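Local structure of caspase subunit p21 (Drosophila melanogaster, 3SIR) at residues R208-I211 / L212-L215. The protein acts as a cysteine protease of the caspase family in the activation cascade that carries out apoptosis in the fruit fly. The protein carries 1 engineered substitution. Numbering follows the deposited sequence.
Sequences RLDI and LTLL
At the N-terminus of helix 211-223, where the loop after helix 193-205 turns into the helix, Asp-210 sits at the N-cap position and its side chain meets Thr-213. The place suits a short acidic side chain, whose negative charge would be favoured by the positive end of the helix dipole. Its CG stands between the backbone N and the carbonyl carbon (chi1 90°), which turns the carboxylate back over the first turn, across the side chain of Thr-213 at roughly a right angle. There OD2 of Asp-210 comes 2.9 Å from OG1 of Thr-213. The same hydroxyl also lies 2.9 Å from the backbone O of Asp-210, and its single proton could go to either oxygen. Threonine fits because its short beta-branched hydroxyl reaches both of these Asp-210 oxygens from within the first turn.

The carbonyl of Asp-210 is the first acceptor of the helix. O of Asp-210 receives Leu-214 N at 3.0 Å, and more weakly Thr-213 N. One residue on, Ile-211 O accepts Leu-215 N at 2.7 Å, almost straight at 174°.

Apolar side chains make the rest of the contact. CG1 of Ile-211, trans to its backbone N (chi1 -172°), lies 3.8 Å from CD1 of Leu-215, while its CG2 meets CG of Leu-212 at 3.9 Å. Branched hydrocarbons suit these buried places: Leu-212 and Leu-215 both reach Leu-173 of strand 172-179, Leu-214 packs on helix 193-205, and Leu-212 also touches Thr-216 of the second subunit. The whole is a helix start with aspartate at the N-cap position, its carboxylate turned to the threonine hydroxyl of the first turn, in a helix lying on the central sheet of the caspase fold.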
loop_
_atom_site.group_PDB
_atom_site.type_symbol
_atom_site.label_atom_id
_atom_site.label_comp_id
_atom_site.label_asym_id
_atom_site.label_seq_id
_atom_site.Cartn_x
_atom_site.Cartn_y
_atom_site.Cartn_z
ATOM N N ARG A 208 5.969 1.680 -18.943
ATOM C CA ARG A 208 4.842 1.053 -19.619
ATOM C C ARG A 208 3.585 1.081 -18.753
ATOM O O ARG A 208 2.470 1.119 -19.273
ATOM C CB ARG A 208 5.198 -0.384 -20.011
ATOM C CG ARG A 208 6.566 -0.526 -20.677
ATOM C CD ARG A 208 6.828 -1.956 -21.137
ATOM N NE ARG A 208 7.681 -1.999 -22.322
ATOM C CZ ARG A 208 7.897 -3.086 -23.056
ATOM N NH1 ARG A 208 7.369 -4.250 -22.697
ATOM N NH2 ARG A 208 8.632 -3.011 -24.158
ATOM N N LEU A 209 3.774 1.212 -17.443
ATOM C CA LEU A 209 2.842 0.663 -16.461
ATOM C C LEU A 209 2.657 1.603 -15.272
ATOM O O LEU A 209 3.603 2.261 -14.840
ATOM C CB LEU A 209 3.349 -0.692 -15.965
ATOM C CG LEU A 209 2.676 -1.935 -16.544
ATOM C CD1 LEU A 209 3.438 -3.175 -16.104
ATOM C CD2 LEU A 209 1.232 -1.996 -16.081
ATOM N N ASP A 210 1.470 1.576 -14.674
ATOM C CA ASP A 210 1.170 2.458 -13.551
ATOM C C ASP A 210 1.681 1.885 -12.231
ATOM O O ASP A 210 1.776 0.667 -12.070
ATOM C CB ASP A 210 -0.333 2.755 -13.478
ATOM C CG ASP A 210 -1.093 1.754 -12.627
ATOM O OD1 ASP A 210 -1.514 2.122 -11.509
ATOM O OD2 ASP A 210 -1.318 0.617 -13.096
ATOM N N ILE A 211 2.040 2.767 -11.304
ATOM C CA ILE A 211 2.934 2.413 -10.207
ATOM C C ILE A 211 2.475 1.173 -9.437
ATOM O O ILE A 211 3.289 0.319 -9.077
ATOM C CB ILE A 211 3.125 3.594 -9.240
ATOM C CG1 ILE A 211 4.215 3.285 -8.208
ATOM C CG2 ILE A 211 1.813 3.950 -8.566
ATOM C CD1 ILE A 211 5.614 3.244 -8.790
ATOM N N LEU A 212 1.163 1.036 -9.265
ATOM C CA LEU A 212 0.614 0.049 -8.341
ATOM C C LEU A 212 0.563 -1.353 -8.949
ATOM O O LEU A 212 0.610 -2.355 -8.229
ATOM C CB LEU A 212 -0.779 0.468 -7.864
ATOM C CG LEU A 212 -0.861 1.688 -6.946
ATOM C CD1 LEU A 212 -2.310 2.116 -6.760
ATOM C CD2 LEU A 212 -0.197 1.418 -5.602
ATOM N N THR A 213 0.472 -1.414 -10.275
ATOM C CA THR A 213 0.618 -2.673 -11.000
ATOM C C THR A 213 2.089 -2.986 -11.268
ATOM O O THR A 213 2.471 -4.145 -11.435
ATOM C CB THR A 213 -0.143 -2.656 -12.342
ATOM O OG1 THR A 213 0.459 -1.694 -13.211
ATOM C CG2 THR A 213 -1.609 -2.286 -12.143
ATOM N N LEU A 214 2.934 -1.964 -11.222
ATOM C CA LEU A 214 4.360 -2.201 -11.053
ATOM C C LEU A 214 4.616 -2.884 -9.709
ATOM O O LEU A 214 4.881 -4.085 -9.657
ATOM C CB LEU A 214 5.132 -0.887 -11.143
ATOM C CG LEU A 214 6.487 -0.923 -11.849
ATOM C CD1 LEU A 214 6.439 -1.904 -13.002
ATOM C CD2 LEU A 214 6.852 0.465 -12.354
ATOM N N LEU A 215 4.373 -2.153 -8.624
ATOM C CA LEU A 215 4.644 -2.653 -7.273
ATOM C C LEU A 215 3.780 -3.853 -6.897
ATOM O O LEU A 215 3.934 -4.426 -5.818
ATOM C CB LEU A 215 4.455 -1.544 -6.235
ATOM C CG LEU A 215 5.212 -0.246 -6.504
ATOM C CD1 LEU A 215 4.875 0.794 -5.451
ATOM C CD2 LEU A 215 6.705 -0.528 -6.541
#